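Local coordinates for pesticidal crystal protein Cry4Aa (Bacillus thuringiensis, PDB 2C9K), which is a mosquito-larvicidal toxin that binds midgut epithelial cells of the insect and promotes their colloid-osmotic lysis, at residues Y519-R524 and I605-I610; I253-E258 and T471-A476; L547-N552 and Q569-S574. All blocks are in the same frame, centred on the assembly; numbering follows the deposited sequence.

How the contacts relate
All three contacts reach one mixed sheet of the C-terminal β-sandwich domain. Contact 1, at the middle of the series, pairs strands 517-527 and 600-609. On one side strand 600-609 neighbours strand 471-475 of contact 2 in the sheet, centred about 9 Å away; Ile605 O lies 2.8 Å from Ile474 N and Glu606 OE1 2.8 Å from Gln473 NE2. On the other side, strand 517-527 pairs with strand 569-572 of contact 3, centred about 11 Å off. Contacts 2 and 3 do not touch, their centres lying about 18 Å apart. Contact 2 fastens this sheet to the residues that follow the helical domain, and contact 3 packs it against the opposing sheet.

Contact 1 (Y519-R524 and I605-I610); sequences YFIRIR and IEFLPI
The guanidinium of Arg522 has Leu608 CD2 over one face and the carboxylate of Glu606 at its edge, with the two charged planes turned 45° apart; it also makes a cation-pi contact with Tyr251. The other flat group is the Phe520 ring: Ile610 CD1 lies over one face, offset toward the rim, 3.7 Å from the centroid and 16° off the normal, in a CH-pi contact. Both NE and NH2 of Arg522 converge on one oxygen: NH2 lies 2.6 Å from Glu606 OE2, and NE donates to the same atom, both bonds being bent. Placing CG of Arg522 anti to the backbone N (chi1 -177°) and bending the chain at chi3 turn this side of the guanidinium to its cross-strand neighbour.

Beneath the salt bridge the same two residues form an antiparallel hydrogen-bonded pair, with Arg522 N to Glu606 O and Glu606 N to Arg522 O both at 2.6 Å. Leu608 N donates to Phe520 O at 2.9 Å in a nearly straight bond. The other face of the sheet is largely apolar: Ile521 CD1 meets Ile605 CG2, and Tyr519 CD2 lies 3.8 Å from Phe607 CB, while the Tyr519 hydroxyl bonds to His512.

Glu606 OE1 accepts from Tyr251 and Gln473, while Arg522 NH1 donates to Lys250 O. The buried ion pair is thus satisfied on both sides, and the close positive charge would be expected to keep the carboxylate ionised.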
loop_
_atom_site.group_PDB
_atom_site.type_symbol
_atom_site.label_atom_id
_atom_site.label_comp_id
_atom_site.label_asym_id
_atom_site.label_seq_id
_atom_site.Cartn_x
_atom_site.Cartn_y
_atom_site.Cartn_z
ATOM N N TYR A 519 -22.642 -10.948 -13.279
ATOM C CA TYR A 519 -22.196 -9.765 -12.565
ATOM C C TYR A 519 -22.649 -8.488 -13.231
ATOM O O TYR A 519 -23.375 -8.491 -14.220
ATOM C CB TYR A 519 -20.661 -9.697 -12.514
ATOM C CG TYR A 519 -19.950 -10.886 -11.934
ATOM C CD1 TYR A 519 -19.829 -12.077 -12.659
ATOM C CD2 TYR A 519 -19.389 -10.823 -10.660
ATOM C CE1 TYR A 519 -19.164 -13.188 -12.124
ATOM C CE2 TYR A 519 -18.722 -11.923 -10.111
ATOM C CZ TYR A 519 -18.616 -13.102 -10.848
ATOM O OH TYR A 519 -17.976 -14.189 -10.298
ATOM N N PHE A 520 -22.195 -7.393 -12.640
ATOM C CA PHE A 520 -22.387 -6.054 -13.158
ATOM C C PHE A 520 -20.965 -5.564 -12.941
ATOM O O PHE A 520 -20.409 -5.760 -11.861
ATOM C CB PHE A 520 -23.379 -5.234 -12.313
ATOM C CG PHE A 520 -24.819 -5.477 -12.671
ATOM C CD1 PHE A 520 -25.763 -5.747 -11.683
ATOM C CD2 PHE A 520 -25.221 -5.509 -14.006
ATOM C CE1 PHE A 520 -27.077 -6.055 -12.019
ATOM C CE2 PHE A 520 -26.543 -5.818 -14.352
ATOM C CZ PHE A 520 -27.467 -6.094 -13.355
ATOM N N ILE A 521 -20.330 -5.003 -13.956
ATOM C CA ILE A 521 -18.993 -4.513 -13.704
ATOM C C ILE A 521 -19.170 -3.008 -13.430
ATOM O O ILE A 521 -19.872 -2.310 -14.156
ATOM C CB ILE A 521 -17.987 -4.883 -14.891
ATOM C CG1 ILE A 521 -17.423 -3.634 -15.547
ATOM C CG2 ILE A 521 -18.648 -5.821 -15.890
ATOM C CD1 ILE A 521 -16.349 -3.002 -14.743
ATOM N N ARG A 522 -18.579 -2.545 -12.328
ATOM C CA ARG A 522 -18.679 -1.150 -11.877
ATOM C C ARG A 522 -17.305 -0.492 -11.858
ATOM O O ARG A 522 -16.319 -1.139 -11.530
ATOM C CB ARG A 522 -19.279 -1.133 -10.474
ATOM C CG ARG A 522 -19.515 0.226 -9.897
ATOM C CD ARG A 522 -20.211 0.109 -8.561
ATOM N NE ARG A 522 -19.298 -0.228 -7.472
ATOM C CZ ARG A 522 -19.691 -0.479 -6.224
ATOM N NH1 ARG A 522 -20.980 -0.441 -5.916
ATOM N NH2 ARG A 522 -18.803 -0.743 -5.275
ATOM N N ILE A 523 -17.238 0.792 -12.186
ATOM C CA ILE A 523 -15.962 1.506 -12.237
ATOM C C ILE A 523 -15.825 2.676 -11.253
ATOM O O ILE A 523 -16.747 3.481 -11.104
ATOM C CB ILE A 523 -15.721 2.030 -13.679
ATOM C CG1 ILE A 523 -15.263 0.886 -14.571
ATOM C CG2 ILE A 523 -14.692 3.136 -13.694
ATOM C CD1 ILE A 523 -15.174 1.297 -16.008
ATOM N N ARG A 524 -14.672 2.760 -10.582
ATOM C CA ARG A 524 -14.388 3.848 -9.638
ATOM C C ARG A 524 -13.383 4.732 -10.364
ATOM O O ARG A 524 -12.214 4.374 -10.498
ATOM C CB ARG A 524 -13.772 3.312 -8.336
ATOM C CG ARG A 524 -13.594 4.376 -7.239
ATOM C CD ARG A 524 -13.295 3.758 -5.872
ATOM N NE ARG A 524 -13.396 4.704 -4.753
ATOM C CZ ARG A 524 -12.419 5.513 -4.335
ATOM N NH1 ARG A 524 -11.238 5.515 -4.936
ATOM N NH2 ARG A 524 -12.618 6.316 -3.299
ATOM N N ILE A 605 -11.730 -1.429 -10.973
ATOM C CA ILE A 605 -12.710 -2.109 -11.826
ATOM C C ILE A 605 -13.383 -3.049 -10.844
ATOM O O ILE A 605 -12.717 -3.864 -10.205
ATOM C CB ILE A 605 -12.048 -2.964 -12.921
ATOM C CG1 ILE A 605 -11.026 -2.139 -13.707
ATOM C CG2 ILE A 605 -13.112 -3.518 -13.831
ATOM C CD1 ILE A 605 -11.591 -0.926 -14.404
ATOM N N GLU A 606 -14.693 -2.944 -10.700
ATOM C CA GLU A 606 -15.374 -3.791 -9.735
ATOM C C GLU A 606 -16.389 -4.751 -10.321
ATOM O O GLU A 606 -17.110 -4.422 -11.270
ATOM C CB GLU A 606 -16.023 -2.911 -8.664
ATOM C CG GLU A 606 -14.989 -2.168 -7.843
ATOM C CD GLU A 606 -15.577 -1.280 -6.767
ATOM O OE1 GLU A 606 -14.833 -0.954 -5.812
ATOM O OE2 GLU A 606 -16.762 -0.901 -6.875
ATOM N N PHE A 607 -16.419 -5.954 -9.766
ATOM C CA PHE A 607 -17.365 -6.954 -10.212
ATOM C C PHE A 607 -18.357 -7.224 -9.094
ATOM O O PHE A 607 -17.979 -7.625 -7.992
ATOM C CB PHE A 607 -16.651 -8.245 -10.599
ATOM C CG PHE A 607 -15.782 -8.111 -11.808
ATOM C CD1 PHE A 607 -14.481 -7.621 -11.697
ATOM C CD2 PHE A 607 -16.266 -8.458 -13.066
ATOM C CE1 PHE A 607 -13.667 -7.479 -12.831
ATOM C CE2 PHE A 607 -15.473 -8.321 -14.202
ATOM C CZ PHE A 607 -14.165 -7.831 -14.088
ATOM N N LEU A 608 -19.631 -6.983 -9.374
ATOM C CA LEU A 608 -20.670 -7.210 -8.383
ATOM C C LEU A 608 -21.445 -8.484 -8.697
ATOM O O LEU A 608 -22.118 -8.568 -9.723
ATOM C CB LEU A 608 -21.644 -6.029 -8.354
ATOM C CG LEU A 608 -21.070 -4.620 -8.221
ATOM C CD1 LEU A 608 -22.206 -3.637 -7.937
ATOM C CD2 LEU A 608 -20.055 -4.578 -7.103
ATOM N N PRO A 609 -21.345 -9.503 -7.826
ATOM C CA PRO A 609 -22.068 -10.757 -8.054
ATOM C C PRO A 609 -23.569 -10.473 -8.050
ATOM O O PRO A 609 -24.052 -9.724 -7.196
ATOM C CB PRO A 609 -21.661 -11.614 -6.859
ATOM C CG PRO A 609 -20.300 -11.119 -6.536
ATOM C CD PRO A 609 -20.443 -9.623 -6.665
ATOM N N ILE A 610 -24.306 -11.051 -8.992
ATOM C CA ILE A 610 -25.746 -10.837 -9.032
ATOM C C ILE A 610 -26.483 -11.966 -8.305
ATOM O O ILE A 610 -27.374 -11.713 -7.487
ATOM C CB ILE A 610 -26.273 -10.768 -10.476
ATOM C CG1 ILE A 610 -25.629 -9.602 -11.220
ATOM C CG2 ILE A 610 -27.781 -10.597 -10.464
ATOM C CD1 ILE A 610 -26.154 -9.426 -12.630
#

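Contact 2 (I253-E258 and T471-A476); sequences IGVQSE and TTQIPA
Gln256 O is held from two sources: Gln473 N donates to it at 3.0 Å, and a water donates to it at 2.9 Å while also bonding to Gln473 O. Gly254 O is gripped similarly, by Thr471 N at 3.1 Å and by a second water that accepts from Ile253 N. Between these two, Gln256 N bonds to Thr471 O at 3.0 Å. Thr471 thus bonds to Gly254 and Gln256, and Gln256 in turn to Thr471 and Gln473, the staggered pattern of a parallel pair, in which Val255 lies opposite Thr471 and Gln256 opposite Thr472.

Side chains add less than the backbones. Val255 CG1 runs beside Thr471 CG2, 3.9 Å away and pointing the same way. Further on, Glu258 crosses Pro475, its CG 3.8 Å from Pro475 CG; the carboxylate itself is anchored outside the pair, by a salt bridge from OE1 to Lys478 and a bond from Asp461 N to OE2. Beyond the paired residues, where no direct backbone bond joins the segments, a third water accepts from Glu258 N. The extended chain of Gln473 carries its amide past Ser257 toward strand 600-609.

Such a short parallel pairing, closed over 213 residues of sequence, ties the residues just after the helical bundle to the first strand of the C-terminal sandwich, as in the three-domain Cry toxin fold.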
loop_
_atom_site.group_PDB
_atom_site.type_symbol
_atom_site.label_atom_id
_atom_site.label_comp_id
_atom_site.label_asym_id
_atom_site.label_seq_id
_atom_site.Cartn_x
_atom_site.Cartn_y
_atom_site.Cartn_z
ATOM N N ILE A 253 -22.228 -6.562 0.566
ATOM C CA ILE A 253 -21.885 -7.934 0.908
ATOM C C ILE A 253 -20.413 -8.304 1.130
ATOM O O ILE A 253 -20.093 -9.488 1.217
ATOM C CB ILE A 253 -22.458 -8.876 -0.164
ATOM C CG1 ILE A 253 -21.693 -8.691 -1.479
ATOM C CG2 ILE A 253 -23.929 -8.545 -0.398
ATOM C CD1 ILE A 253 -22.163 -9.588 -2.601
ATOM N N GLY A 254 -19.520 -7.329 1.236
ATOM C CA GLY A 254 -18.123 -7.679 1.441
ATOM C C GLY A 254 -17.280 -7.320 0.234
ATOM O O GLY A 254 -17.811 -7.135 -0.860
ATOM N N VAL A 255 -15.966 -7.228 0.418
ATOM C CA VAL A 255 -15.085 -6.848 -0.680
ATOM C C VAL A 255 -13.693 -7.403 -0.559
ATOM O O VAL A 255 -13.118 -7.412 0.525
ATOM C CB VAL A 255 -14.856 -5.326 -0.744
ATOM C CG1 VAL A 255 -14.726 -4.888 -2.196
ATOM C CG2 VAL A 255 -15.943 -4.585 0.004
ATOM N N GLN A 256 -13.133 -7.824 -1.684
ATOM C CA GLN A 256 -11.765 -8.315 -1.698
ATOM C C GLN A 256 -10.967 -7.242 -2.437
ATOM O O GLN A 256 -11.171 -7.019 -3.626
ATOM C CB GLN A 256 -11.671 -9.656 -2.428
ATOM C CG GLN A 256 -10.292 -10.293 -2.380
ATOM C CD GLN A 256 -9.764 -10.425 -0.960
ATOM O OE1 GLN A 256 -9.416 -9.431 -0.313
ATOM N NE2 GLN A 256 -9.705 -11.657 -0.466
ATOM N N SER A 257 -10.075 -6.561 -1.730
ATOM C CA SER A 257 -9.284 -5.513 -2.353
ATOM C C SER A 257 -7.799 -5.769 -2.157
ATOM O O SER A 257 -7.422 -6.650 -1.392
ATOM C CB SER A 257 -9.651 -4.161 -1.748
ATOM O OG SER A 257 -9.269 -4.113 -0.393
ATOM N N GLU A 258 -6.964 -5.000 -2.853
ATOM C CA GLU A 258 -5.518 -5.149 -2.742
ATOM C C GLU A 258 -4.797 -3.804 -2.806
ATOM O O GLU A 258 -5.366 -2.799 -3.220
ATOM C CB GLU A 258 -5.003 -6.094 -3.836
ATOM C CG GLU A 258 -5.249 -5.642 -5.278
ATOM C CD GLU A 258 -5.005 -6.766 -6.300
ATOM O OE1 GLU A 258 -4.752 -6.462 -7.485
ATOM O OE2 GLU A 258 -5.081 -7.959 -5.926
ATOM N N THR A 471 -17.986 -8.650 -3.603
ATOM C CA THR A 471 -17.508 -7.702 -4.594
ATOM C C THR A 471 -16.007 -7.804 -4.750
ATOM O O THR A 471 -15.261 -7.741 -3.771
ATOM C CB THR A 471 -17.870 -6.257 -4.206
ATOM O OG1 THR A 471 -19.292 -6.088 -4.284
ATOM C CG2 THR A 471 -17.191 -5.262 -5.138
ATOM N N THR A 472 -15.567 -7.975 -5.990
ATOM C CA THR A 472 -14.151 -8.067 -6.282
ATOM C C THR A 472 -13.694 -6.711 -6.775
ATOM O O THR A 472 -14.309 -6.115 -7.657
ATOM C CB THR A 472 -13.870 -9.119 -7.355
ATOM O OG1 THR A 472 -14.311 -10.395 -6.885
ATOM C CG2 THR A 472 -12.382 -9.196 -7.653
ATOM N N GLN A 473 -12.612 -6.228 -6.186
ATOM C CA GLN A 473 -12.052 -4.934 -6.533
ATOM C C GLN A 473 -10.731 -5.180 -7.253
ATOM O O GLN A 473 -9.789 -5.687 -6.650
ATOM C CB GLN A 473 -11.817 -4.144 -5.245
ATOM C CG GLN A 473 -11.742 -2.639 -5.390
ATOM C CD GLN A 473 -11.792 -1.942 -4.043
ATOM O OE1 GLN A 473 -10.875 -2.061 -3.233
ATOM N NE2 GLN A 473 -12.880 -1.222 -3.791
ATOM N N ILE A 474 -10.671 -4.849 -8.543
ATOM C CA ILE A 474 -9.450 -5.030 -9.325
ATOM C C ILE A 474 -8.890 -3.697 -9.803
ATOM O O ILE A 474 -9.426 -3.087 -10.740
ATOM C CB ILE A 474 -9.680 -5.904 -10.577
ATOM C CG1 ILE A 474 -10.119 -7.315 -10.173
ATOM C CG2 ILE A 474 -8.388 -5.989 -11.383
ATOM C CD1 ILE A 474 -10.287 -8.264 -11.344
ATOM N N PRO A 475 -7.803 -3.222 -9.165
ATOM C CA PRO A 475 -7.159 -1.954 -9.526
ATOM C C PRO A 475 -6.874 -1.919 -11.025
ATOM O O PRO A 475 -6.475 -2.925 -11.603
ATOM C CB PRO A 475 -5.877 -1.977 -8.703
ATOM C CG PRO A 475 -6.277 -2.733 -7.498
ATOM C CD PRO A 475 -7.087 -3.869 -8.051
ATOM N N ALA A 476 -7.073 -0.763 -11.652
ATOM C CA ALA A 476 -6.831 -0.629 -13.088
ATOM C C ALA A 476 -5.360 -0.851 -13.466
ATOM O O ALA A 476 -5.049 -1.198 -14.602
ATOM C CB ALA A 476 -7.292 0.735 -13.565
HETATM O O HOH W 1 -20.312 -5.754 -1.258
HETATM O O HOH W 2 -9.776 -8.357 -5.731
HETATM O O HOH W 3 -8.541 -3.363 -4.590
#

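Contact 3 (L547-N552 and Q569-S574); sequences LGMALN and QYLEFS
Met549 and Phe573 make the dense part of this contact. The sulfur of Met549 lies over one face of the Phe573 ring, 3.7 Å from its centroid and 19° off the normal, a Met-aromatic contact displaced toward the rim. Met549 CG also approaches Phe573 CE2 at 3.4 Å, so CG and SD both lie against the CD2-CE2 side of the ring. With CG lodged between the backbone N and the carbonyl carbon (chi1 63°), the chain then bends at chi3 and brings the terminal CE to Leu571 CB, 3.5 Å away. Two residues earlier on the same strand, Leu547, crossing Phe573 at about a right angle, sets its CD2 against Phe573 CB. Leu547 and Phe573 are both buried, and Leu539 of strand 536-541 touches each of them.

Toward Asn552 fewer atoms meet. There Leu571 CD1 carries most of the contact, 3.5 Å from Leu551 CD2 and 3.4 Å from Ala550 O, but Asn552 N is no closer to it than 4.0 Å. Leu571 and Asn552 are partly exposed on this looser side, although Leu551 is buried.

The strand axes pass 8.5 Å apart at 137°. Packing without any hydrogen bond between the two segments, an edge strand of one sheet against a strand of the other, is the face-to-face packing of the two-sheet β-sandwich in the C-terminal domain of Cry toxins.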
loop_
_atom_site.group_PDB
_atom_site.type_symbol
_atom_site.label_atom_id
_atom_site.label_comp_id
_atom_site.label_asym_id
_atom_site.label_seq_id
_atom_site.Cartn_x
_atom_site.Cartn_y
_atom_site.Cartn_z
ATOM N N LEU A 547 -20.238 -3.755 -23.142
ATOM C CA LEU A 547 -20.772 -2.703 -22.299
ATOM C C LEU A 547 -20.246 -1.325 -22.678
ATOM O O LEU A 547 -19.133 -1.187 -23.172
ATOM C CB LEU A 547 -20.431 -2.995 -20.842
ATOM C CG LEU A 547 -20.768 -4.390 -20.309
ATOM C CD1 LEU A 547 -19.899 -5.441 -20.993
ATOM C CD2 LEU A 547 -20.530 -4.413 -18.807
ATOM N N GLY A 548 -21.058 -0.303 -22.442
ATOM C CA GLY A 548 -20.648 1.049 -22.762
ATOM C C GLY A 548 -21.419 2.043 -21.924
ATOM O O GLY A 548 -22.553 1.777 -21.526
ATOM N N MET A 549 -20.809 3.189 -21.646
ATOM C CA MET A 549 -21.468 4.211 -20.849
ATOM C C MET A 549 -20.717 5.555 -20.859
ATOM O O MET A 549 -19.535 5.629 -21.206
ATOM C CB MET A 549 -21.642 3.704 -19.407
ATOM C CG MET A 549 -20.341 3.427 -18.675
ATOM S SD MET A 549 -20.530 2.832 -16.962
ATOM C CE MET A 549 -21.931 3.852 -16.389
ATOM N N ALA A 550 -21.428 6.614 -20.488
ATOM C CA ALA A 550 -20.860 7.953 -20.425
ATOM C C ALA A 550 -20.469 8.245 -18.983
ATOM O O ALA A 550 -21.224 7.947 -18.056
ATOM C CB ALA A 550 -21.875 8.970 -20.895
ATOM N N LEU A 551 -19.285 8.815 -18.797
ATOM C CA LEU A 551 -18.804 9.153 -17.468
ATOM C C LEU A 551 -19.220 10.583 -17.142
ATOM O O LEU A 551 -19.435 11.390 -18.045
ATOM C CB LEU A 551 -17.281 9.015 -17.414
ATOM C CG LEU A 551 -16.751 7.586 -17.546
ATOM C CD1 LEU A 551 -15.231 7.604 -17.520
ATOM C CD2 LEU A 551 -17.291 6.732 -16.415
ATOM N N ASN A 552 -19.337 10.895 -15.854
ATOM C CA ASN A 552 -19.740 12.233 -15.427
ATOM C C ASN A 552 -18.570 13.001 -14.835
ATOM O O ASN A 552 -17.591 12.406 -14.374
ATOM C CB ASN A 552 -20.833 12.140 -14.368
ATOM C CG ASN A 552 -22.044 11.373 -14.844
ATOM O OD1 ASN A 552 -22.736 10.739 -14.043
ATOM N ND2 ASN A 552 -22.319 11.431 -16.146
ATOM N N GLN A 569 -15.827 8.822 -7.974
ATOM C CA GLN A 569 -17.206 8.357 -7.906
ATOM C C GLN A 569 -17.393 6.985 -8.542
ATOM O O GLN A 569 -16.443 6.405 -9.081
ATOM C CB GLN A 569 -18.131 9.387 -8.550
ATOM C CG GLN A 569 -18.236 10.666 -7.728
ATOM C CD GLN A 569 -18.785 10.412 -6.329
ATOM O OE1 GLN A 569 -18.662 11.257 -5.438
ATOM N NE2 GLN A 569 -19.406 9.243 -6.134
ATOM N N TYR A 570 -18.615 6.463 -8.481
ATOM C CA TYR A 570 -18.889 5.139 -9.020
ATOM C C TYR A 570 -19.949 5.057 -10.102
ATOM O O TYR A 570 -21.073 5.520 -9.921
ATOM C CB TYR A 570 -19.315 4.193 -7.897
ATOM C CG TYR A 570 -18.285 3.933 -6.821
ATOM C CD1 TYR A 570 -17.859 4.953 -5.967
ATOM C CD2 TYR A 570 -17.780 2.644 -6.616
ATOM C CE1 TYR A 570 -16.960 4.696 -4.932
ATOM C CE2 TYR A 570 -16.882 2.375 -5.584
ATOM C CZ TYR A 570 -16.480 3.406 -4.747
ATOM O OH TYR A 570 -15.608 3.142 -3.726
ATOM N N LEU A 571 -19.589 4.445 -11.225
ATOM C CA LEU A 571 -20.534 4.239 -12.320
ATOM C C LEU A 571 -20.542 2.754 -12.629
ATOM O O LEU A 571 -19.519 2.080 -12.495
ATOM C CB LEU A 571 -20.152 5.040 -13.569
ATOM C CG LEU A 571 -20.768 6.439 -13.593
ATOM C CD1 LEU A 571 -20.383 7.171 -14.872
ATOM C CD2 LEU A 571 -22.279 6.307 -13.472
ATOM N N GLU A 572 -21.701 2.254 -13.043
ATOM C CA GLU A 572 -21.880 0.840 -13.333
ATOM C C GLU A 572 -22.494 0.649 -14.712
ATOM O O GLU A 572 -23.396 1.387 -15.103
ATOM C CB GLU A 572 -22.804 0.252 -12.272
ATOM C CG GLU A 572 -22.917 -1.242 -12.249
ATOM C CD GLU A 572 -23.798 -1.715 -11.108
ATOM O OE1 GLU A 572 -23.536 -1.329 -9.944
ATOM O OE2 GLU A 572 -24.755 -2.475 -11.372
ATOM N N PHE A 573 -22.004 -0.334 -15.458
ATOM C CA PHE A 573 -22.551 -0.596 -16.777
ATOM C C PHE A 573 -23.901 -1.282 -16.597
ATOM O O PHE A 573 -24.107 -2.011 -15.629
ATOM C CB PHE A 573 -21.622 -1.498 -17.575
ATOM C CG PHE A 573 -20.284 -0.895 -17.853
ATOM C CD1 PHE A 573 -19.197 -1.184 -17.045
ATOM C CD2 PHE A 573 -20.101 -0.062 -18.949
ATOM C CE1 PHE A 573 -17.942 -0.657 -17.324
ATOM C CE2 PHE A 573 -18.852 0.472 -19.239
ATOM C CZ PHE A 573 -17.767 0.174 -18.427
ATOM N N SER A 574 -24.812 -1.057 -17.536
ATOM C CA SER A 574 -26.143 -1.637 -17.459
ATOM C C SER A 574 -26.190 -3.140 -17.712
ATOM O O SER A 574 -26.540 -3.911 -16.819
ATOM C CB SER A 574 -27.076 -0.913 -18.427
ATOM O OG SER A 574 -26.545 -0.901 -19.736
#